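Local coordinates for protein nitrilotriacetate monooxygenase (Burkholderia pseudomallei, PDB 3SDO) that probably acts as an FMN-dependent monooxygenase of the bacterial luciferase-like family, using molecular oxygen to oxidise an organic substrate, at residues Glu78-Leu83 with Ala110-Ser115; Ser104-Val109 with Arg196-Glu201; Ser115-Leu118 with Arg123-Trp126; Leu158-Gly163 with Leu191-Arg196; Trp168-Leu173 with Leu437-Ser442. All coordinates share one frame; numbering follows the deposited sequence.

Interaction 1. Residues Glu78-Leu83 with Ala110-Ser115; sequences EPISLL and ARQFAS
Ile80 reaches from helix 79-88 to Gln112 and Phe113 on helix 106-119, joining two helices on the outside of a TIM barrel, the fold of luciferase-like monooxygenases. Along 78-83 the first residue is Glu78, the N-cap, whose carboxylate turns back over the opening helical turn. Its OE1 accepts from Ser81 N at 2.9 Å on the syn side, close to straight at 169°, while OE2 takes Ile80 N from above the carboxylate plane; OE2 also binds Gln112 NE2 of the second subunit. Ile80 follows, gripped at its N by this cap. With CG1 beside the backbone N (chi1 -65°), its longer branch extends across the helix gap: CG1 passes Gln112 OE1 at 3.9 Å, and the two side chains cross nearly perpendicularly. The amide of Gln112 has its main polar partner in Gln112 of the second subunit, which puts this packing beside the dimer interface. Leu83, a turn further on, packs on Leu95 and Ile59 of the barrel strands. Across the gap, Phe113 is stacked with Trp126 and presents a face to Ile80, whose CD1 stands 3.8 Å from the ring centroid, only 6° off the normal.

Interaction 2. Residues Ser104-Val109 with Arg196-Glu201; sequences SEPYNV and RFFSVE
Pro106 and Phe198 form the closest part of this apolar contact, with Val200 and Tyr107 packed alongside. The proline ring meets the CD1-CE1 bond of the phenyl ring through two neighbouring carbons: Pro106 CD lies 3.7 Å from Phe198 CE1, and Pro106 CG is 3.7 Å from Phe198 CD1. The approach is oblique, and the CH-pi contact is off-centre, with Pro106 CG 4.2 Å from the centroid of the Phe198 ring. Val200 divides its branches between two partners. CG2 comes to 4.3 Å from Pro106 CG, whereas CG1, lying anti to the backbone N (chi1 176°), meets Tyr107 CD1 at 4.1 Å.

The next shell fixes these groups. His157 meets the ring of Phe198 with the planes about 75° apart, and it also bonds through NE2 to Ser104 OG, so one histidine touches both segments. The carboxylate of Glu156 accepts from the backbone N atoms of Phe197 and Phe198, holding the turn ahead of the strand, and the phenol of Tyr107 is tied through OH to Pro203 O. From the second subunit, Asn139 packs on both Tyr107 and Val200.

Pro106 opens helix 106-119, so the contact places the N-terminal end of a barrel helix against strand 199-200, the second strand of a small antiparallel hairpin. Helix 150-165 runs beside both, its His157 packing on Pro106 and its Leu164 on Tyr107.

Interaction 3. Residues Ser115-Leu118 with Arg123-Trp126; sequences SLDL and RAGW
The carboxylate of Asp117 is the flat group that meets Ala124, and both the N and the methyl of Ala124 stand on the same side of its plane. The methyl stands off this face to one side, displaced toward OD1, with Ala124 CB 3.7 Å from Asp117 CG and 3.3 Å from Asp117 OD1. Nearer the rim, Ala124 N donates to Asp117 OD1 at 2.9 Å, reaching the oxygen on its anti side, 33° out of the carboxylate plane, with an N-H...O angle of 159°. To deliver OD1 there, Asp117 holds chi1 at -147°, well short of a fully staggered setting. Arg123 N is also close to OD1, at 3.2 Å, but its angle is too poor for a hydrogen bond.

Beside this polar link, the Ala124 methyl is flanked by Leu116, whose CD2 reaches 3.9 Å from Ala124 CB. Leu116 in turn packs on Leu83 and Ser84 of helix 79-88. The two segments thus close the beta-alpha-beta unit of strand 94-100, helix 106-119 and strand 124-129, where the chain turns from the end of the helix into the next parallel barrel strand.

Further donors complete the site: Gln211 NE2 bonds to Asp117 OD1 and also to Ala124 O, and Ser209 OG pairs with Asp117 OD2. A buried carboxylate supplied with a backbone N-H and a side-chain amide on one oxygen, and a hydroxyl on the other, probably stays ionised, and it ties the helix end to the strand start by directional bonds as well as by apolar packing.

Interaction 4. Residues Leu158-Gly163 with Leu191-Arg196; sequences LDVVQG and LDHRGR
Val160 of helix 150-165 fits between Leu191 and His193, one methyl for each. From its CB the side chain forks at chi1 175°, which sets CG1 opposite the backbone N. Val160 CG1 meets Leu191 CD2 at 4.1 Å. On another side, Val160 CG1 touches Pro106 CB at 3.6 Å. CG2, opposite the carbonyl carbon, is pressed on the imidazole of His193: it stands 3.4 Å from the ring centroid, 4° off the normal, and so is almost equally far from all five ring atoms. This is a well-centred CH-pi contact, and it leaves the ring nitrogens directed elsewhere; His193 NE2 is hydrogen-bonded to Glu156 OE2 one turn back on the same helix. The packing on the face and the bond at NE2 together probably limit the ring's rotation.

Leu191 adds a second foothold. While its CD2 also touches Val160 O, its CD1 rests on the bare backbone of Gly163, 3.6 Å from the CA, so the absence of a side chain lets the leucine sit close against the helix.

The two contacts lie one helical turn apart on one side of the helix, away from the predicted FMN-binding residues. Strand 193-194 pairs antiparallel with strand 199-200, and the contact is that of a beta hairpin, part of an excursion between helix 150-165 and barrel strand 215-218, laid on an outer helix of a TIM barrel.

Interaction 5. Residues Trp168-Leu173 with Leu437-Ser442; sequences WDDDAL and LPYKES
Tyr439, its CG opposite the backbone N at chi1 176°, and Asp170, its CG beside the backbone N at chi1 -66°, extend toward each other from two loops until hydroxyl and carboxylate meet. Tyr439 OH donates to Asp170 OD2 over a short 2.6 Å. The acceptor lies at the edge of the phenol, near the ring plane, whereas the hydroxyl comes in 47° above the carboxylate plane; the two planes are steeply inclined. The other oxygen, Asp170 OD1, forms a salt bridge with Arg208, which also binds Lys440 O and braces both loops.

Two waters extend the seam. One takes the hydrogen of Ser442 N and donates to both Asp170 OD2, at 2.7 Å, and Glu441 OE1, at 2.8 Å. It mediates between two carboxylates whose oxygens are 4.5 Å apart and whose charges probably repel. The other water accepts from Ser442 OG, which is also hydrogen-bonded to Tyr444 N, and donates to Asp169 OD1, a further partner of His189 NE2.

Asp169 and Asp170 occupy the first two positions of a type I beta turn. A direct bond and bridging water make this a surface loop-to-loop contact, by which the C-terminal tail is held on the excursion that follows helix 150-165.

Helix 106-119 threads interactions 2, 1 and 3 in turn, from its first turn to its last; interactions 1 and 3 share Ser115, and their centres are 7 Å apart. Trp126 connects this row to the next helix: its CD1 is 3.5 Å from Phe113 CE2, and its CZ3 is 3.6 Å from Leu158 CD1. Interactions 2 and 4, also with centres 7 Å apart, use the two strands of one hairpin. Interaction 5 is peripheral, touching interaction 4 where Gln162 approaches Lys440. The predicted FMN site lies nearest interaction 1, Phe113 and Thr98 having side chains about 7 Å apart. Interactions 1, 2, 3 and 5 also touch the second subunit.

Interaction 1. Residues Glu78-Leu83 with Ala110-Ser115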
# COMPACT_ATOMS: atom_id res chain seq x y z
N GLU A 78 0.80 -0.38 6.35
CA GLU A 78 -0.03 0.45 5.49
C GLU A 78 -0.76 -0.48 4.49
O GLU A 78 -0.17 -1.48 4.03
CB GLU A 78 0.85 1.51 4.81
CG GLU A 78 0.12 2.41 3.85
CD GLU A 78 -0.14 1.76 2.51
OE1 GLU A 78 0.65 0.89 2.07
OE2 GLU A 78 -1.14 2.16 1.88
N PRO A 79 -2.06 -0.21 4.17
CA PRO A 79 -2.85 -1.23 3.45
C PRO A 79 -2.47 -1.58 2.01
O PRO A 79 -2.52 -2.75 1.67
CB PRO A 79 -4.28 -0.68 3.50
CG PRO A 79 -4.29 0.21 4.72
CD PRO A 79 -2.92 0.87 4.66
N ILE A 80 -2.11 -0.62 1.16
CA ILE A 80 -1.79 -0.95 -0.24
C ILE A 80 -0.56 -1.86 -0.28
O ILE A 80 -0.58 -2.89 -0.97
CB ILE A 80 -1.56 0.29 -1.11
CG1 ILE A 80 -2.84 1.10 -1.22
CG2 ILE A 80 -1.00 -0.10 -2.52
CD1 ILE A 80 -3.95 0.40 -2.02
N SER A 81 0.50 -1.48 0.44
CA SER A 81 1.69 -2.30 0.54
C SER A 81 1.37 -3.69 1.12
O SER A 81 1.77 -4.71 0.55
CB SER A 81 2.80 -1.64 1.37
OG SER A 81 2.35 -1.23 2.66
N LEU A 82 0.67 -3.74 2.24
CA LEU A 82 0.38 -5.03 2.88
C LEU A 82 -0.45 -5.93 1.96
O LEU A 82 -0.13 -7.12 1.78
CB LEU A 82 -0.32 -4.83 4.24
CG LEU A 82 -0.77 -6.10 4.99
CD1 LEU A 82 0.38 -7.05 5.32
CD2 LEU A 82 -1.54 -5.72 6.27
N LEU A 83 -1.49 -5.38 1.36
CA LEU A 83 -2.40 -6.17 0.55
C LEU A 83 -1.73 -6.67 -0.74
O LEU A 83 -2.01 -7.79 -1.21
CB LEU A 83 -3.66 -5.37 0.24
CG LEU A 83 -4.61 -5.23 1.45
CD1 LEU A 83 -5.75 -4.25 1.11
CD2 LEU A 83 -5.17 -6.58 1.91
N ALA A 110 -7.04 5.74 -7.22
CA ALA A 110 -7.42 4.96 -8.38
C ALA A 110 -6.28 4.06 -8.87
O ALA A 110 -6.49 2.85 -9.12
CB ALA A 110 -7.94 5.89 -9.49
N ARG A 111 -5.07 4.62 -8.98
CA ARG A 111 -3.91 3.86 -9.47
C ARG A 111 -3.50 2.77 -8.51
O ARG A 111 -3.21 1.66 -8.94
CB ARG A 111 -2.69 4.77 -9.68
CG ARG A 111 -2.75 5.73 -10.87
CD ARG A 111 -1.40 6.39 -11.09
NE ARG A 111 -0.40 5.44 -11.58
CZ ARG A 111 0.90 5.51 -11.34
NH1 ARG A 111 1.42 6.46 -10.57
NH2 ARG A 111 1.70 4.60 -11.87
N GLN A 112 -3.46 3.08 -7.22
CA GLN A 112 -2.94 2.12 -6.26
C GLN A 112 -3.89 0.96 -6.10
O GLN A 112 -3.45 -0.18 -6.16
CB GLN A 112 -2.59 2.79 -4.91
CG GLN A 112 -1.41 3.73 -5.02
CD GLN A 112 -0.88 4.20 -3.68
OE1 GLN A 112 -1.64 4.45 -2.76
NE2 GLN A 112 0.44 4.31 -3.57
N PHE A 113 -5.19 1.24 -5.97
CA PHE A 113 -6.18 0.16 -5.96
C PHE A 113 -6.31 -0.61 -7.30
O PHE A 113 -6.48 -1.83 -7.28
CB PHE A 113 -7.56 0.64 -5.47
CG PHE A 113 -7.66 0.72 -3.98
CD1 PHE A 113 -7.77 -0.43 -3.21
CD2 PHE A 113 -7.62 1.94 -3.33
CE1 PHE A 113 -7.86 -0.36 -1.84
CE2 PHE A 113 -7.69 1.99 -1.95
CZ PHE A 113 -7.80 0.82 -1.21
N ALA A 114 -6.23 0.09 -8.44
CA ALA A 114 -6.26 -0.60 -9.77
C ALA A 114 -5.06 -1.54 -9.96
O ALA A 114 -5.19 -2.61 -10.56
CB ALA A 114 -6.32 0.40 -10.90
N SER A 115 -3.91 -1.15 -9.42
CA SER A 115 -2.69 -1.93 -9.54
C SER A 115 -2.78 -3.16 -8.64
O SER A 115 -2.45 -4.27 -9.07
CB SER A 115 -1.47 -1.03 -9.25
OG SER A 115 -0.22 -1.70 -9.37

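Interaction 2. Residues Ser104-Val109 with Arg196-Glu201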
# COMPACT_ATOMS: atom_id res chain seq x y z
N SER A 104 -6.31 11.67 0.59
CA SER A 104 -5.74 10.95 -0.55
C SER A 104 -6.16 11.66 -1.81
O SER A 104 -7.28 12.20 -1.90
CB SER A 104 -6.30 9.56 -0.60
OG SER A 104 -7.67 9.65 -1.02
N GLU A 105 -5.27 11.69 -2.79
CA GLU A 105 -5.63 12.23 -4.10
C GLU A 105 -6.37 11.15 -4.89
O GLU A 105 -5.87 10.03 -5.01
CB GLU A 105 -4.39 12.69 -4.87
CG GLU A 105 -3.81 13.99 -4.39
CD GLU A 105 -4.57 15.25 -4.90
OE1 GLU A 105 -5.41 15.16 -5.84
OE2 GLU A 105 -4.29 16.35 -4.38
N PRO A 106 -7.55 11.48 -5.45
CA PRO A 106 -8.29 10.44 -6.18
C PRO A 106 -7.47 9.75 -7.29
O PRO A 106 -7.62 8.55 -7.49
CB PRO A 106 -9.48 11.19 -6.79
CG PRO A 106 -9.23 12.62 -6.56
CD PRO A 106 -8.26 12.77 -5.45
N TYR A 107 -6.61 10.48 -7.99
CA TYR A 107 -5.79 9.85 -9.03
C TYR A 107 -4.87 8.78 -8.44
O TYR A 107 -4.71 7.70 -9.02
CB TYR A 107 -5.01 10.88 -9.86
CG TYR A 107 -4.54 10.37 -11.22
CD1 TYR A 107 -5.40 10.37 -12.33
CD2 TYR A 107 -3.25 9.89 -11.40
CE1 TYR A 107 -4.97 9.92 -13.59
CE2 TYR A 107 -2.81 9.41 -12.64
CZ TYR A 107 -3.68 9.44 -13.73
OH TYR A 107 -3.24 8.97 -14.95
N ASN A 108 -4.28 9.07 -7.28
CA ASN A 108 -3.41 8.11 -6.60
C ASN A 108 -4.19 6.90 -6.06
O ASN A 108 -3.72 5.78 -6.14
CB ASN A 108 -2.63 8.77 -5.44
CG ASN A 108 -1.58 9.76 -5.93
OD1 ASN A 108 -1.06 9.62 -7.04
ND2 ASN A 108 -1.27 10.77 -5.10
N VAL A 109 -5.35 7.16 -5.46
CA VAL A 109 -6.21 6.08 -4.99
C VAL A 109 -6.59 5.16 -6.13
O VAL A 109 -6.47 3.93 -6.03
CB VAL A 109 -7.47 6.64 -4.29
CG1 VAL A 109 -8.47 5.50 -3.94
CG2 VAL A 109 -7.05 7.41 -3.01
N ARG A 196 -16.84 20.51 -7.32
CA ARG A 196 -16.64 21.51 -6.25
C ARG A 196 -15.32 21.27 -5.52
O ARG A 196 -14.65 22.22 -5.15
CB ARG A 196 -17.82 21.51 -5.26
N PHE A 197 -14.95 20.01 -5.31
CA PHE A 197 -13.74 19.68 -4.54
C PHE A 197 -12.59 19.14 -5.37
O PHE A 197 -11.45 19.23 -4.92
CB PHE A 197 -14.06 18.69 -3.42
CG PHE A 197 -15.05 19.21 -2.42
CD1 PHE A 197 -14.69 20.20 -1.52
CD2 PHE A 197 -16.37 18.72 -2.40
CE1 PHE A 197 -15.62 20.71 -0.60
CE2 PHE A 197 -17.30 19.22 -1.50
CZ PHE A 197 -16.92 20.22 -0.59
N PHE A 198 -12.85 18.57 -6.54
CA PHE A 198 -11.74 18.02 -7.34
C PHE A 198 -11.80 18.44 -8.80
O PHE A 198 -12.88 18.62 -9.35
CB PHE A 198 -11.71 16.48 -7.27
CG PHE A 198 -11.62 15.95 -5.86
CD1 PHE A 198 -10.39 15.87 -5.20
CD2 PHE A 198 -12.77 15.54 -5.18
CE1 PHE A 198 -10.31 15.40 -3.88
CE2 PHE A 198 -12.70 15.07 -3.87
CZ PHE A 198 -11.46 14.99 -3.22
N SER A 199 -10.62 18.60 -9.39
CA SER A 199 -10.46 18.78 -10.84
C SER A 199 -9.42 17.78 -11.34
O SER A 199 -8.24 17.90 -11.01
CB SER A 199 -10.03 20.21 -11.16
OG SER A 199 -11.03 21.13 -10.76
N VAL A 200 -9.88 16.80 -12.14
CA VAL A 200 -9.04 15.68 -12.59
C VAL A 200 -9.38 15.32 -14.05
O VAL A 200 -10.49 14.88 -14.36
CB VAL A 200 -9.23 14.43 -11.69
CG1 VAL A 200 -8.42 13.21 -12.23
CG2 VAL A 200 -8.88 14.75 -10.24
N GLU A 201 -8.42 15.50 -14.94
CA GLU A 201 -8.65 15.31 -16.36
C GLU A 201 -8.66 13.83 -16.76
O GLU A 201 -9.50 13.41 -17.57
CB GLU A 201 -7.60 16.07 -17.15
CG GLU A 201 -7.76 16.03 -18.65
CD GLU A 201 -6.70 16.86 -19.32
OE1 GLU A 201 -6.85 18.10 -19.33
OE2 GLU A 201 -5.71 16.28 -19.82

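Interaction 3. Residues Ser115-Leu118 with Arg123-Trp126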
# COMPACT_ATOMS: atom_id res chain seq x y z
N SER A 115 -3.91 -1.15 -9.42
CA SER A 115 -2.69 -1.93 -9.54
C SER A 115 -2.78 -3.16 -8.64
O SER A 115 -2.45 -4.27 -9.07
CB SER A 115 -1.47 -1.03 -9.25
OG SER A 115 -0.22 -1.70 -9.37
N LEU A 116 -3.23 -2.98 -7.40
CA LEU A 116 -3.52 -4.14 -6.54
C LEU A 116 -4.51 -5.09 -7.22
O LEU A 116 -4.30 -6.32 -7.23
CB LEU A 116 -4.05 -3.67 -5.17
CG LEU A 116 -4.64 -4.71 -4.21
CD1 LEU A 116 -3.53 -5.68 -3.73
CD2 LEU A 116 -5.37 -4.01 -3.03
N ASP A 117 -5.55 -4.54 -7.83
CA ASP A 117 -6.58 -5.33 -8.50
C ASP A 117 -6.01 -6.11 -9.66
O ASP A 117 -6.37 -7.29 -9.84
CB ASP A 117 -7.75 -4.44 -8.98
CG ASP A 117 -9.12 -5.15 -8.95
OD1 ASP A 117 -9.32 -6.14 -8.24
OD2 ASP A 117 -10.02 -4.65 -9.65
N LEU A 118 -5.12 -5.49 -10.46
CA LEU A 118 -4.55 -6.17 -11.62
C LEU A 118 -3.54 -7.26 -11.18
O LEU A 118 -3.54 -8.37 -11.70
CB LEU A 118 -3.90 -5.17 -12.55
CG LEU A 118 -3.67 -5.60 -13.98
CD1 LEU A 118 -5.02 -5.84 -14.71
CD2 LEU A 118 -2.84 -4.56 -14.73
N ARG A 123 -9.13 -9.12 -7.23
CA ARG A 123 -9.52 -9.40 -5.87
C ARG A 123 -9.49 -8.19 -4.93
O ARG A 123 -9.65 -8.34 -3.73
CB ARG A 123 -8.59 -10.49 -5.31
CG ARG A 123 -8.76 -11.84 -5.96
CD ARG A 123 -7.93 -12.90 -5.22
NE ARG A 123 -6.50 -12.84 -5.56
CZ ARG A 123 -5.48 -13.06 -4.71
NH1 ARG A 123 -5.69 -13.26 -3.41
NH2 ARG A 123 -4.24 -13.03 -5.16
N ALA A 124 -9.28 -6.99 -5.48
CA ALA A 124 -9.19 -5.79 -4.64
C ALA A 124 -10.55 -5.28 -4.16
O ALA A 124 -11.57 -5.39 -4.86
CB ALA A 124 -8.46 -4.68 -5.38
N GLY A 125 -10.54 -4.67 -2.98
CA GLY A 125 -11.69 -3.92 -2.45
C GLY A 125 -11.20 -2.66 -1.77
O GLY A 125 -10.11 -2.64 -1.21
N TRP A 126 -11.98 -1.58 -1.86
CA TRP A 126 -11.62 -0.33 -1.18
C TRP A 126 -12.70 -0.01 -0.19
O TRP A 126 -13.87 0.13 -0.58
CB TRP A 126 -11.45 0.83 -2.20
CG TRP A 126 -11.31 2.23 -1.60
CD1 TRP A 126 -10.82 2.55 -0.38
CD2 TRP A 126 -11.62 3.48 -2.25
NE1 TRP A 126 -10.83 3.92 -0.21
CE2 TRP A 126 -11.33 4.51 -1.34
CE3 TRP A 126 -12.14 3.82 -3.51
CZ2 TRP A 126 -11.54 5.86 -1.64
CZ3 TRP A 126 -12.35 5.15 -3.81
CH2 TRP A 126 -12.06 6.16 -2.87

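Interaction 4. Residues Leu158-Gly163 with Leu191-Arg196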
# COMPACT_ATOMS: atom_id res chain seq x y z
N LEU A 158 -15.11 9.50 -4.71
CA LEU A 158 -15.46 8.18 -5.21
C LEU A 158 -15.85 8.23 -6.69
O LEU A 158 -15.43 7.37 -7.47
CB LEU A 158 -16.60 7.59 -4.38
CG LEU A 158 -17.04 6.18 -4.71
CD1 LEU A 158 -15.84 5.25 -4.81
CD2 LEU A 158 -18.00 5.67 -3.64
N ASP A 159 -16.64 9.24 -7.05
CA ASP A 159 -17.09 9.41 -8.44
C ASP A 159 -15.89 9.60 -9.36
O ASP A 159 -15.87 9.06 -10.46
CB ASP A 159 -18.00 10.64 -8.61
CG ASP A 159 -19.40 10.43 -8.06
OD1 ASP A 159 -19.74 9.28 -7.72
OD2 ASP A 159 -20.16 11.43 -7.95
N VAL A 160 -14.89 10.34 -8.89
CA VAL A 160 -13.65 10.53 -9.66
C VAL A 160 -12.88 9.21 -9.80
O VAL A 160 -12.49 8.83 -10.90
CB VAL A 160 -12.75 11.62 -9.03
CG1 VAL A 160 -11.39 11.73 -9.77
CG2 VAL A 160 -13.47 12.98 -9.07
N VAL A 161 -12.68 8.50 -8.69
CA VAL A 161 -11.97 7.23 -8.74
C VAL A 161 -12.63 6.27 -9.73
O VAL A 161 -11.97 5.75 -10.64
CB VAL A 161 -11.82 6.60 -7.36
CG1 VAL A 161 -11.21 5.16 -7.45
CG2 VAL A 161 -10.92 7.48 -6.53
N GLN A 162 -13.94 6.07 -9.59
CA GLN A 162 -14.66 5.17 -10.46
C GLN A 162 -14.65 5.61 -11.93
O GLN A 162 -14.52 4.78 -12.82
CB GLN A 162 -16.10 4.95 -9.94
CG GLN A 162 -16.12 4.08 -8.69
CD GLN A 162 -17.53 3.82 -8.20
OE1 GLN A 162 -18.38 4.69 -8.31
NE2 GLN A 162 -17.78 2.63 -7.67
N GLY A 163 -14.79 6.92 -12.19
CA GLY A 163 -14.59 7.46 -13.52
C GLY A 163 -13.22 7.14 -14.10
O GLY A 163 -13.10 6.71 -15.26
N LEU A 191 -11.55 11.81 -18.54
CA LEU A 191 -12.60 12.03 -17.56
C LEU A 191 -13.10 13.48 -17.59
O LEU A 191 -14.30 13.74 -17.55
CB LEU A 191 -12.11 11.67 -16.15
CG LEU A 191 -13.20 11.68 -15.07
CD1 LEU A 191 -14.23 10.59 -15.33
CD2 LEU A 191 -12.57 11.51 -13.67
N ASP A 192 -12.19 14.43 -17.63
CA ASP A 192 -12.56 15.86 -17.60
C ASP A 192 -13.49 16.18 -16.43
O ASP A 192 -14.47 16.91 -16.59
CB ASP A 192 -13.20 16.30 -18.94
CG ASP A 192 -12.23 16.26 -20.09
OD1 ASP A 192 -11.07 16.69 -19.91
OD2 ASP A 192 -12.63 15.80 -21.18
N HIS A 193 -13.20 15.63 -15.26
CA HIS A 193 -13.98 15.95 -14.08
C HIS A 193 -13.62 17.35 -13.57
O HIS A 193 -12.45 17.66 -13.35
CB HIS A 193 -13.70 14.95 -12.97
CG HIS A 193 -14.41 15.26 -11.70
ND1 HIS A 193 -15.65 14.72 -11.39
CD2 HIS A 193 -14.08 16.06 -10.66
CE1 HIS A 193 -16.03 15.16 -10.21
NE2 HIS A 193 -15.11 15.99 -9.75
N ARG A 194 -14.66 18.18 -13.39
CA ARG A 194 -14.53 19.50 -12.78
C ARG A 194 -15.68 19.67 -11.78
O ARG A 194 -16.82 19.95 -12.15
CB ARG A 194 -14.56 20.60 -13.85
N GLY A 195 -15.37 19.48 -10.51
CA GLY A 195 -16.39 19.49 -9.46
C GLY A 195 -16.08 20.52 -8.41
O GLY A 195 -15.15 21.30 -8.55
N ARG A 196 -16.84 20.51 -7.32
CA ARG A 196 -16.64 21.51 -6.25
C ARG A 196 -15.32 21.27 -5.52
O ARG A 196 -14.65 22.22 -5.15
CB ARG A 196 -17.82 21.51 -5.26

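Interaction 5. Residues Trp168-Leu173 with Leu437-Ser442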
# COMPACT_ATOMS: atom_id res chain seq x y z
N TRP A 168 -9.95 2.89 -19.58
CA TRP A 168 -9.53 1.91 -20.59
C TRP A 168 -10.58 0.83 -20.81
O TRP A 168 -10.79 -0.00 -19.94
CB TRP A 168 -8.24 1.23 -20.12
CG TRP A 168 -7.03 2.12 -20.23
CD1 TRP A 168 -6.48 2.90 -19.24
CD2 TRP A 168 -6.22 2.30 -21.37
NE1 TRP A 168 -5.40 3.58 -19.73
CE2 TRP A 168 -5.21 3.23 -21.04
CE3 TRP A 168 -6.27 1.79 -22.67
CZ2 TRP A 168 -4.25 3.63 -21.94
CZ3 TRP A 168 -5.32 2.19 -23.57
CH2 TRP A 168 -4.33 3.12 -23.20
N ASP A 169 -11.24 0.82 -21.97
CA ASP A 169 -12.16 -0.27 -22.25
C ASP A 169 -11.43 -1.60 -22.08
O ASP A 169 -10.24 -1.70 -22.35
CB ASP A 169 -12.74 -0.24 -23.67
CG ASP A 169 -13.63 0.96 -23.95
OD1 ASP A 169 -14.00 1.75 -23.04
OD2 ASP A 169 -13.98 1.09 -25.14
N ASP A 170 -12.17 -2.63 -21.68
CA ASP A 170 -11.59 -3.96 -21.44
C ASP A 170 -10.81 -4.50 -22.66
O ASP A 170 -9.85 -5.24 -22.51
CB ASP A 170 -12.70 -4.94 -21.04
CG ASP A 170 -13.33 -4.60 -19.71
OD1 ASP A 170 -12.65 -3.98 -18.84
OD2 ASP A 170 -14.52 -5.00 -19.51
N ASP A 171 -11.21 -4.07 -23.85
CA ASP A 171 -10.61 -4.56 -25.11
C ASP A 171 -9.74 -3.50 -25.84
O ASP A 171 -9.41 -3.68 -27.01
CB ASP A 171 -11.72 -5.11 -26.03
CG ASP A 171 -12.86 -4.11 -26.29
OD1 ASP A 171 -12.89 -2.99 -25.74
OD2 ASP A 171 -13.78 -4.46 -27.05
N ALA A 172 -9.34 -2.44 -25.13
CA ALA A 172 -8.67 -1.30 -25.75
C ALA A 172 -7.25 -1.62 -26.18
O ALA A 172 -6.76 -1.05 -27.15
CB ALA A 172 -8.66 -0.08 -24.82
N LEU A 173 -6.59 -2.52 -25.45
CA LEU A 173 -5.16 -2.76 -25.65
C LEU A 173 -4.96 -3.87 -26.69
O LEU A 173 -4.89 -5.07 -26.35
CB LEU A 173 -4.46 -3.07 -24.33
CG LEU A 173 -4.37 -1.87 -23.39
CD1 LEU A 173 -3.97 -2.31 -21.98
CD2 LEU A 173 -3.37 -0.87 -23.93
N LEU A 437 -21.53 -10.91 -6.79
CA LEU A 437 -21.78 -9.64 -7.48
C LEU A 437 -21.46 -9.80 -8.98
O LEU A 437 -20.53 -10.51 -9.34
CB LEU A 437 -20.91 -8.53 -6.89
CG LEU A 437 -21.16 -8.16 -5.43
CD1 LEU A 437 -20.03 -7.29 -4.91
CD2 LEU A 437 -22.51 -7.47 -5.25
N PRO A 438 -22.22 -9.11 -9.84
CA PRO A 438 -21.93 -9.16 -11.27
C PRO A 438 -20.66 -8.38 -11.63
O PRO A 438 -20.34 -7.37 -11.01
CB PRO A 438 -23.14 -8.49 -11.92
CG PRO A 438 -23.87 -7.82 -10.85
CD PRO A 438 -23.45 -8.36 -9.54
N TYR A 439 -19.94 -8.89 -12.63
CA TYR A 439 -18.81 -8.21 -13.24
C TYR A 439 -19.16 -6.74 -13.47
O TYR A 439 -20.25 -6.42 -13.94
CB TYR A 439 -18.41 -8.91 -14.56
CG TYR A 439 -17.32 -8.20 -15.29
CD1 TYR A 439 -17.61 -7.25 -16.28
CD2 TYR A 439 -15.98 -8.41 -14.97
CE1 TYR A 439 -16.60 -6.56 -16.93
CE2 TYR A 439 -14.97 -7.75 -15.62
CZ TYR A 439 -15.28 -6.82 -16.59
OH TYR A 439 -14.27 -6.16 -17.21
N LYS A 440 -18.26 -5.84 -13.11
CA LYS A 440 -18.52 -4.41 -13.24
C LYS A 440 -18.19 -3.92 -14.65
O LYS A 440 -17.02 -3.67 -14.96
CB LYS A 440 -17.70 -3.64 -12.20
CG LYS A 440 -17.93 -2.14 -12.20
CD LYS A 440 -19.02 -1.73 -11.26
CE LYS A 440 -19.27 -0.21 -11.31
NZ LYS A 440 -19.60 0.30 -9.95
N GLU A 441 -19.20 -3.78 -15.51
CA GLU A 441 -19.00 -3.25 -16.86
C GLU A 441 -18.61 -1.77 -16.81
O GLU A 441 -19.10 -1.02 -15.95
CB GLU A 441 -20.25 -3.37 -17.75
CG GLU A 441 -20.65 -4.79 -18.12
CD GLU A 441 -19.70 -5.48 -19.09
OE1 GLU A 441 -18.98 -4.79 -19.85
OE2 GLU A 441 -19.69 -6.73 -19.11
N SER A 442 -17.77 -1.36 -17.76
CA SER A 442 -17.45 0.04 -17.92
C SER A 442 -18.72 0.81 -18.23
O SER A 442 -19.61 0.31 -18.95
CB SER A 442 -16.43 0.25 -19.04
OG SER A 442 -16.31 1.62 -19.38
O HOH W 1 -13.95 1.91 -20.43
O HOH W 2 -16.67 -3.31 -19.56